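Local structure of glycoside hydrolase family protein (Novosphingobium sp. PP1Y, 6Q2F) at residues Gln866-Glu869 against Ser870-Ala874; Pro850-Gly853 against Asp854-Val857; Asp763-Asn766 against Phe767-Thr771; Ala775-Glu779 against Asp780-Pro784. The protein probably hydrolyses alpha-L-rhamnosidic bonds, releasing terminal L-rhamnose from its substrates. All blocks are in the same frame, centred on the assembly; numbering follows the deposited sequence.

Contact 1 (Gln866-Glu869 against Ser870-Ala874)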
loop_
_atom_site.group_PDB
_atom_site.type_symbol
_atom_site.label_atom_id
_atom_site.label_comp_id
_atom_site.label_asym_id
_atom_site.label_seq_id
_atom_site.Cartn_x
_atom_site.Cartn_y
_atom_site.Cartn_z
ATOM N N GLN A 866 24.545 -13.845 2.987
ATOM C CA GLN A 866 23.554 -12.821 2.679
ATOM C C GLN A 866 23.800 -12.260 1.277
ATOM O O GLN A 866 23.443 -11.119 0.973
ATOM C CB GLN A 866 23.570 -11.712 3.732
ATOM C CG GLN A 866 23.418 -12.204 5.200
ATOM C CD GLN A 866 22.028 -12.786 5.529
ATOM O OE1 GLN A 866 21.869 -13.530 6.504
ATOM N NE2 GLN A 866 21.028 -12.443 4.725
ATOM N N ASP A 867 24.414 -13.072 0.416
ATOM C CA ASP A 867 24.696 -12.755 -0.983
ATOM C C ASP A 867 23.903 -13.747 -1.832
ATOM O O ASP A 867 24.375 -14.848 -2.118
ATOM C CB ASP A 867 26.208 -12.849 -1.251
ATOM C CG ASP A 867 26.587 -12.394 -2.650
ATOM O OD1 ASP A 867 25.738 -12.486 -3.559
ATOM O OD2 ASP A 867 27.733 -11.942 -2.836
ATOM N N ILE A 868 22.702 -13.352 -2.256
ATOM C CA ILE A 868 21.774 -14.333 -2.816
ATOM C C ILE A 868 22.264 -14.832 -4.171
ATOM O O ILE A 868 22.139 -16.018 -4.493
ATOM C CB ILE A 868 20.347 -13.752 -2.897
ATOM C CG1 ILE A 868 19.379 -14.772 -3.495
ATOM C CG2 ILE A 868 20.315 -12.461 -3.727
ATOM C CD1 ILE A 868 19.316 -16.068 -2.741
ATOM N N GLU A 869 22.830 -13.952 -4.988
ATOM C CA GLU A 869 23.219 -14.396 -6.321
ATOM C C GLU A 869 24.484 -15.242 -6.283
ATOM O O GLU A 869 24.657 -16.144 -7.112
ATOM C CB GLU A 869 23.381 -13.193 -7.243
ATOM C CG GLU A 869 22.081 -12.426 -7.411
ATOM C CD GLU A 869 21.929 -11.860 -8.806
ATOM O OE1 GLU A 869 22.896 -11.956 -9.576
ATOM O OE2 GLU A 869 20.841 -11.349 -9.134
ATOM N N SER A 870 25.368 -14.987 -5.325
ATOM C CA SER A 870 26.538 -15.841 -5.199
ATOM C C SER A 870 26.159 -17.205 -4.629
ATOM O O SER A 870 26.798 -18.213 -4.951
ATOM C CB SER A 870 27.596 -15.144 -4.350
ATOM O OG SER A 870 28.495 -16.077 -3.804
ATOM N N ALA A 871 25.102 -17.270 -3.822
ATOM C CA ALA A 871 24.645 -18.571 -3.356
ATOM C C ALA A 871 23.953 -19.334 -4.478
ATOM O O ALA A 871 24.157 -20.546 -4.628
ATOM C CB ALA A 871 23.718 -18.407 -2.155
ATOM N N LEU A 872 23.139 -18.641 -5.283
ATOM C CA LEU A 872 22.520 -19.294 -6.433
ATOM C C LEU A 872 23.582 -19.803 -7.405
ATOM O O LEU A 872 23.435 -20.879 -8.004
ATOM C CB LEU A 872 21.565 -18.323 -7.120
ATOM C CG LEU A 872 20.294 -18.026 -6.319
ATOM C CD1 LEU A 872 19.533 -16.818 -6.877
ATOM C CD2 LEU A 872 19.424 -19.278 -6.309
ATOM N N GLN A 873 24.662 -19.046 -7.566
ATOM C CA GLN A 873 25.780 -19.517 -8.372
ATOM C C GLN A 873 26.358 -20.804 -7.790
ATOM O O GLN A 873 26.615 -21.769 -8.523
ATOM C CB GLN A 873 26.836 -18.418 -8.460
ATOM C CG GLN A 873 27.928 -18.630 -9.499
ATOM C CD GLN A 873 28.768 -17.378 -9.662
ATOM O OE1 GLN A 873 29.041 -16.932 -10.782
ATOM N NE2 GLN A 873 29.157 -16.781 -8.538
ATOM N N ALA A 874 26.529 -20.852 -6.465
ATOM C CA ALA A 874 27.071 -22.055 -5.838
ATOM C C ALA A 874 26.101 -23.225 -5.854
ATOM O O ALA A 874 26.505 -24.343 -5.519
ATOM C CB ALA A 874 27.495 -21.760 -4.398
#
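The backbone of Asp867-Gln873 closes three successive i-to-i+4 bonds, Ala871 N to Asp867 O at 3.0 Å, Leu872 N to Ile868 O at 2.9 Å and Gln873 N to Glu869 O at 2.9 Å, which establishes the first turns of helix 868-874. Ahead of them, Asp867 folds its carboxylate back over the turn. Its CG lies anti to the backbone N (chi1 -174°), which carries OD1 to 3.1 Å from Ser870 N. The N-H points well at the oxygen (158°), yet the donor stands 56° above the carboxylate plane, and Ser870 CB packs against that same face, 3.4 Å from Asp867 CG. The negative charge at this end probably interacts favourably with the helix dipole. One turn along, Ile868 and Leu872 run side by side and point the same way, with Ile868 CG1 4.0 Å from Leu872 CD1. This apolar pair faces Val734 of strand 734-737 and Thr791 of strand 788-794, so it is the side by which the helix lies on the sheet. Glu869 sends its carboxylate away from the turn, to Val758 N and, as a salt bridge, to Arg759. An aspartate N-cap that accepts from the third residue after it, leading into a helix whose apolar side lies on a sheet, is the N-capped start of a sheet-covering helix.

Contact 2 (Pro850-Gly853 against Asp854-Val857)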
loop_
_atom_site.group_PDB
_atom_site.type_symbol
_atom_site.label_atom_id
_atom_site.label_comp_id
_atom_site.label_asym_id
_atom_site.label_seq_id
_atom_site.Cartn_x
_atom_site.Cartn_y
_atom_site.Cartn_z
ATOM N N PRO A 850 26.056 -25.289 11.369
ATOM C CA PRO A 850 27.073 -25.963 12.201
ATOM C C PRO A 850 28.394 -25.230 12.261
ATOM O O PRO A 850 29.172 -25.470 13.195
ATOM C CB PRO A 850 27.235 -27.332 11.529
ATOM C CG PRO A 850 26.888 -27.088 10.121
ATOM C CD PRO A 850 25.793 -26.028 10.124
ATOM N N GLY A 851 28.677 -24.359 11.298
ATOM C CA GLY A 851 29.858 -23.523 11.348
ATOM C C GLY A 851 30.541 -23.364 10.008
ATOM O O GLY A 851 31.149 -22.325 9.733
ATOM N N SER A 852 30.440 -24.388 9.156
ATOM C CA SER A 852 31.169 -24.372 7.893
ATOM C C SER A 852 30.745 -23.221 6.993
ATOM O O SER A 852 31.525 -22.810 6.127
ATOM C CB SER A 852 30.974 -25.685 7.142
ATOM O OG SER A 852 29.646 -25.766 6.655
ATOM N N GLY A 853 29.530 -22.700 7.172
ATOM C CA GLY A 853 29.020 -21.661 6.299
ATOM C C GLY A 853 28.389 -22.157 5.014
ATOM O O GLY A 853 27.829 -21.349 4.260
ATOM N N ASP A 854 28.469 -23.457 4.736
ATOM C CA ASP A 854 27.810 -24.082 3.592
ATOM C C ASP A 854 27.696 -25.566 3.907
ATOM O O ASP A 854 28.568 -26.359 3.542
ATOM C CB ASP A 854 28.588 -23.841 2.294
ATOM C CG ASP A 854 27.827 -24.289 1.042
ATOM O OD1 ASP A 854 26.912 -25.141 1.142
ATOM O OD2 ASP A 854 28.137 -23.790 -0.054
ATOM N N ALA A 855 26.630 -25.940 4.597
ATOM C CA ALA A 855 26.503 -27.267 5.167
ATOM C C ALA A 855 25.389 -28.059 4.497
ATOM O O ALA A 855 24.298 -27.533 4.230
ATOM C CB ALA A 855 26.229 -27.182 6.667
ATOM N N ARG A 856 25.682 -29.330 4.227
ATOM C CA ARG A 856 24.658 -30.308 3.902
ATOM C C ARG A 856 23.964 -30.707 5.196
ATOM O O ARG A 856 24.614 -31.078 6.178
ATOM C CB ARG A 856 25.272 -31.525 3.207
ATOM C CG ARG A 856 25.187 -31.479 1.667
ATOM C CD ARG A 856 25.496 -30.091 1.146
ATOM N NE ARG A 856 25.594 -30.045 -0.309
ATOM C CZ ARG A 856 26.421 -29.235 -0.961
ATOM N NH1 ARG A 856 27.216 -28.413 -0.278
ATOM N NH2 ARG A 856 26.466 -29.254 -2.287
ATOM N N VAL A 857 22.639 -30.597 5.209
ATOM C CA VAL A 857 21.827 -30.736 6.411
ATOM C C VAL A 857 20.657 -31.624 6.022
ATOM O O VAL A 857 19.761 -31.181 5.286
ATOM C CB VAL A 857 21.326 -29.376 6.931
ATOM C CG1 VAL A 857 20.562 -29.528 8.259
ATOM C CG2 VAL A 857 22.485 -28.378 7.046
#
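A turn between helix 838-848 and strand 854-857 brings Pro850 and Ser852 up against the first residues of the strand, which is paired antiparallel with strand 860-863 at the border of a mixed sheet. Two contacts close the turn. The polar one is a hydrogen bond from Asp854 N to Ser852 OG, 3.2 Å long and nearly straight at 161°. Ser852 OG sits between its own backbone N and carbonyl carbon (chi1 71°), and this rotation swings the hydroxyl forward to the backbone at the strand's first residue. The apolar contact joins the ring of Pro850 to a methyl: Pro850 CG lies 3.5 Å from Ala855 CB, and Pro850 CD follows at 3.7 Å, so one edge of the pyrrolidine, rather than a single atom, bears on the alanine. Between these residues the chain reverses through two glycines with positive phi, Gly851 and Gly853. At both, a CB would collide with the carbonyl oxygen of the preceding residue, so the path depends on their lack of a side chain. Asp854 turns its carboxylate away from the turn: OD1 forms a salt bridge with Arg861 NE on the partner strand and a long one, 3.6 Å, with Arg856 NH1. The two arginines lie close together, and the carboxylate they share probably offsets their mutual repulsion. Chemically, the serine hydroxyl satisfies the amide of Asp854, while the aspartate's charge is spent on arginines of the sheet and not on the turn.

Contact 3 (Asp763-Asn766 against Phe767-Thr771)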
loop_
_atom_site.group_PDB
_atom_site.type_symbol
_atom_site.label_atom_id
_atom_site.label_comp_id
_atom_site.label_asym_id
_atom_site.label_seq_id
_atom_site.Cartn_x
_atom_site.Cartn_y
_atom_site.Cartn_z
ATOM N N ASP A 763 9.720 -13.807 -4.841
ATOM C CA ASP A 763 8.504 -13.535 -4.092
ATOM C C ASP A 763 8.877 -13.359 -2.627
ATOM O O ASP A 763 9.824 -13.989 -2.134
ATOM C CB ASP A 763 7.501 -14.702 -4.188
ATOM C CG ASP A 763 6.885 -14.857 -5.564
ATOM O OD1 ASP A 763 6.697 -13.829 -6.243
ATOM O OD2 ASP A 763 6.575 -16.018 -5.945
ATOM N N TYR A 764 8.131 -12.519 -1.923
ATOM C CA TYR A 764 8.200 -12.540 -0.472
ATOM C C TYR A 764 7.358 -13.694 0.054
ATOM O O TYR A 764 6.308 -14.025 -0.511
ATOM C CB TYR A 764 7.675 -11.243 0.126
ATOM C CG TYR A 764 8.544 -10.048 -0.128
ATOM C CD1 TYR A 764 9.837 -9.994 0.373
ATOM C CD2 TYR A 764 8.068 -8.960 -0.848
ATOM C CE1 TYR A 764 10.641 -8.888 0.165
ATOM C CE2 TYR A 764 8.864 -7.849 -1.056
ATOM C CZ TYR A 764 10.144 -7.820 -0.550
ATOM O OH TYR A 764 10.929 -6.724 -0.774
ATOM N N ILE A 765 7.819 -14.311 1.144
ATOM C CA ILE A 765 7.026 -15.283 1.894
ATOM C C ILE A 765 7.008 -14.838 3.345
ATOM O O ILE A 765 8.032 -14.390 3.878
ATOM C CB ILE A 765 7.566 -16.729 1.789
ATOM C CG1 ILE A 765 9.017 -16.820 2.248
ATOM C CG2 ILE A 765 7.470 -17.244 0.381
ATOM C CD1 ILE A 765 9.478 -18.286 2.439
ATOM N N ASN A 766 5.840 -14.922 3.972
ATOM C CA ASN A 766 5.674 -14.611 5.378
ATOM C C ASN A 766 5.610 -15.907 6.179
ATOM O O ASN A 766 5.832 -17.009 5.655
ATOM C CB ASN A 766 4.430 -13.732 5.577
ATOM C CG ASN A 766 3.130 -14.458 5.246
ATOM O OD1 ASN A 766 3.138 -15.530 4.640
ATOM N ND2 ASN A 766 1.999 -13.851 5.621
ATOM N N PHE A 767 5.320 -15.788 7.476
ATOM C CA PHE A 767 5.311 -16.970 8.330
ATOM C C PHE A 767 4.290 -17.990 7.842
ATOM O O PHE A 767 4.597 -19.184 7.757
ATOM C CB PHE A 767 5.052 -16.551 9.784
ATOM C CG PHE A 767 4.834 -17.704 10.742
ATOM C CD1 PHE A 767 5.903 -18.277 11.425
ATOM C CD2 PHE A 767 3.555 -18.183 10.982
ATOM C CE1 PHE A 767 5.703 -19.329 12.324
ATOM C CE2 PHE A 767 3.328 -19.242 11.890
ATOM C CZ PHE A 767 4.405 -19.805 12.569
ATOM N N ASN A 768 3.081 -17.543 7.488
ATOM C CA ASN A 768 2.047 -18.484 7.050
ATOM C C ASN A 768 2.464 -19.210 5.777
ATOM O O ASN A 768 2.301 -20.429 5.662
ATOM C CB ASN A 768 0.705 -17.787 6.803
ATOM C CG ASN A 768 -0.360 -18.778 6.298
ATOM O OD1 ASN A 768 -0.538 -18.969 5.085
ATOM N ND2 ASN A 768 -1.023 -19.456 7.230
ATOM N N ALA A 769 2.964 -18.468 4.789
ATOM C CA ALA A 769 3.430 -19.110 3.567
ATOM C C ALA A 769 4.558 -20.089 3.869
ATOM O O ALA A 769 4.549 -21.218 3.380
ATOM C CB ALA A 769 3.871 -18.057 2.550
ATOM N N LEU A 770 5.530 -19.678 4.683
ATOM C CA LEU A 770 6.624 -20.578 5.046
ATOM C C LEU A 770 6.100 -21.879 5.646
ATOM O O LEU A 770 6.523 -22.975 5.252
ATOM C CB LEU A 770 7.582 -19.889 6.025
ATOM C CG LEU A 770 8.609 -20.810 6.695
ATOM C CD1 LEU A 770 9.572 -21.423 5.670
ATOM C CD2 LEU A 770 9.389 -20.088 7.788
ATOM N N THR A 771 5.147 -21.779 6.571
ATOM C CA THR A 771 4.771 -22.923 7.396
ATOM C C THR A 771 3.577 -23.714 6.875
ATOM O O THR A 771 3.336 -24.821 7.371
ATOM C CB THR A 771 4.462 -22.475 8.826
ATOM O OG1 THR A 771 3.370 -21.551 8.812
ATOM C CG2 THR A 771 5.682 -21.817 9.457
#
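Two hydrogen bonds reach from Asn766 into the helix that follows it. Asn766 O takes Leu770 N at 2.9 Å, the N-H aimed almost straight at it (169°), and Asn766 OD1 takes Ala769 N at 2.9 Å with the donor tilted 32° from the amide plane. The side-chain bond depends on a chi1 of 66°, which sets CG between the backbone N and the carbonyl carbon and so hangs OD1 over the first turn, where it also rests 3.4 Å from Ala769 CB. The other end of the amide, ND2, donates to Asp594 OD2, so both ends are engaged and the flat group is unlikely to flip. With an alanine here, Ala769 N would probably lose its capping acceptor and Asp594 this donor, so that the helix start is less firmly tied to its surroundings. Within the helix, Phe767 O accepts twice from one residue, Thr771 N and Thr771 OG1, the hydroxyl coming from above the carbonyl plane.

Apolar contacts flank this polar core. Ile765 CB lies 4.0 Å from Ala769 CB, and its CD1 reaches Leu770 CB more loosely at 4.4 Å; beyond them Phe737 of strand 734-737 touches both Ile765 and Leu770. The aromatic contacts are those of Phe767, with Thr771 CG2 3.8 Å above one ring face, offset toward the rim, and with Arg555 as cation-pi. A parallel strand followed directly by an asparagine N-cap, with the strand's last isoleucine tucked against the first turn, is a beta-to-alpha connection of an alpha/beta sheet.

Contact 4 (Ala775-Glu779 against Asp780-Pro784); sequences ANDGE and DLVAP
Asp777 and Asp780 close a beta hairpin with a two-residue loop, strands 775-777 and 780-782, through a type II' turn. Asp780 N donates to Asp777 O and Asp777 N to Asp780 O, each at 2.9 Å; at the open end Ala775 and Val782 exchange another pair of backbone bonds, both in the carbonyl plane. Between these hydrogen-bonded pairs, Asn776 and Leu781 form the non-hydrogen-bonded one and point the same way, with Asn776 ND2 4.1 Å from Leu781 CD2. The opposite face carries Asp777 CB, which sits 3.8 Å from Val782 CG1. Gly778, at phi 65° and psi -118°, occupies the first corner of the turn, where a CB would be crowded by Glu779 OE2.

Charge forms the next shell. Glu779 and Asp780 lie alongside each other, their carboxylate planes 27° apart and Glu779 OE1 3.8 Å from Asp780 OD1. Lys790 NZ bridges those two oxygens, and Arg788 NH1 pairs with both Asp777 OD2 and Asp780 OD2, so cations from strand 788-794 probably relieve the crowding of like charges. An asparagine in place of Asp780 would probably weaken both bridges, leaving Lys790 and Arg788 each with one carboxylate fewer. The same neighbouring strand pairs with the hairpin through Leu781 and Tyr789, while Asn776 ND2 also donates to Leu812 O. One water bridges the turn to Asn776: it accepts from Asn776 ND2 and donates to Gly778 O and Asp780 O, the last bond measuring 2.8 Å from water O to Asp780 O.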
loop_
_atom_site.group_PDB
_atom_site.type_symbol
_atom_site.label_atom_id
_atom_site.label_comp_id
_atom_site.label_asym_id
_atom_site.label_seq_id
_atom_site.Cartn_x
_atom_site.Cartn_y
_atom_site.Cartn_z
ATOM N N ALA A 775 6.342 -26.977 0.261
ATOM C CA ALA A 775 6.649 -28.383 0.427
ATOM C C ALA A 775 7.869 -28.721 -0.409
ATOM O O ALA A 775 8.214 -28.001 -1.350
ATOM C CB ALA A 775 5.469 -29.267 0.026
ATOM N N ASN A 776 8.524 -29.830 -0.057
ATOM C CA ASN A 776 9.689 -30.276 -0.810
ATOM C C ASN A 776 9.271 -30.863 -2.154
ATOM O O ASN A 776 8.291 -31.602 -2.250
ATOM C CB ASN A 776 10.471 -31.336 -0.027
ATOM C CG ASN A 776 11.017 -30.815 1.297
ATOM O OD1 ASN A 776 10.564 -31.214 2.362
ATOM N ND2 ASN A 776 12.026 -29.949 1.224
ATOM N N ASP A 777 10.023 -30.541 -3.199
ATOM C CA ASP A 777 9.933 -31.278 -4.463
ATOM C C ASP A 777 11.376 -31.410 -4.940
ATOM O O ASP A 777 11.913 -30.516 -5.615
ATOM C CB ASP A 777 9.039 -30.584 -5.487
ATOM C CG ASP A 777 8.921 -31.374 -6.792
ATOM O OD1 ASP A 777 8.676 -32.600 -6.713
ATOM O OD2 ASP A 777 9.071 -30.781 -7.887
ATOM N N GLY A 778 11.996 -32.512 -4.567
ATOM C CA GLY A 778 13.399 -32.697 -4.866
ATOM C C GLY A 778 14.203 -31.666 -4.111
ATOM O O GLY A 778 14.209 -31.628 -2.877
ATOM N N GLU A 779 14.903 -30.816 -4.851
ATOM C CA GLU A 779 15.688 -29.758 -4.238
ATOM C C GLU A 779 14.917 -28.444 -4.172
ATOM O O GLU A 779 15.443 -27.463 -3.643
ATOM C CB GLU A 779 17.010 -29.572 -5.000
ATOM C CG GLU A 779 16.926 -28.606 -6.202
ATOM C CD GLU A 779 16.430 -29.261 -7.492
ATOM O OE1 GLU A 779 16.876 -28.838 -8.590
ATOM O OE2 GLU A 779 15.590 -30.191 -7.411
ATOM N N ASP A 780 13.680 -28.425 -4.672
ATOM C CA ASP A 780 12.862 -27.227 -4.797
ATOM C C ASP A 780 11.851 -27.131 -3.659
ATOM O O ASP A 780 11.532 -28.112 -2.988
ATOM C CB ASP A 780 12.082 -27.216 -6.119
ATOM C CG ASP A 780 12.967 -27.051 -7.344
ATOM O OD1 ASP A 780 14.112 -26.576 -7.220
ATOM O OD2 ASP A 780 12.486 -27.399 -8.444
ATOM N N LEU A 781 11.307 -25.932 -3.488
ATOM C CA LEU A 781 10.153 -25.711 -2.628
ATOM C C LEU A 781 8.989 -25.290 -3.502
ATOM O O LEU A 781 9.106 -24.334 -4.285
ATOM C CB LEU A 781 10.431 -24.639 -1.581
ATOM C CG LEU A 781 11.503 -25.082 -0.606
ATOM C CD1 LEU A 781 12.107 -23.897 0.112
ATOM C CD2 LEU A 781 10.889 -26.053 0.371
ATOM N N VAL A 782 7.879 -26.002 -3.383
ATOM C CA VAL A 782 6.724 -25.713 -4.213
ATOM C C VAL A 782 5.527 -25.438 -3.324
ATOM O O VAL A 782 5.432 -25.920 -2.189
ATOM C CB VAL A 782 6.413 -26.855 -5.196
ATOM C CG1 VAL A 782 7.605 -27.081 -6.130
ATOM C CG2 VAL A 782 6.079 -28.115 -4.429
ATOM N N ALA A 783 4.621 -24.633 -3.858
ATOM C CA ALA A 783 3.342 -24.282 -3.279
ATOM C C ALA A 783 2.242 -24.886 -4.138
ATOM O O ALA A 783 2.465 -25.187 -5.313
ATOM C CB ALA A 783 3.174 -22.756 -3.210
ATOM N N PRO A 784 1.044 -25.101 -3.588
ATOM C CA PRO A 784 -0.040 -25.667 -4.414
ATOM C C PRO A 784 -0.366 -24.839 -5.652
ATOM O O PRO A 784 -0.873 -25.387 -6.634
ATOM C CB PRO A 784 -1.231 -25.725 -3.444
ATOM C CG PRO A 784 -0.568 -25.921 -2.095
ATOM C CD PRO A 784 0.675 -25.038 -2.165
HETATM O O HOH W 1 13.321 -29.459 -1.385
#

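All four contacts are local and lie in series along one part of the chain, contact 3 leading into contact 4 where helix 767-773 runs on to strand 775-777. Contact 3 is the buried one, contacts 1 and 4 are partly buried, and contact 2 lies at the surface. Contacts 2, 3 and 4 reach the same mixed sheet, and the helix of contact 1 packs on two of its strands. Contacts 1 and 3 both begin a helix with a side-chain cap, an aspartate, probably charged, in the more open place and a neutral asparagine in the interior. Contacts 2 and 4 are turns whose aspartates pair with basic residues of adjacent strands; their centres are 21 Å apart.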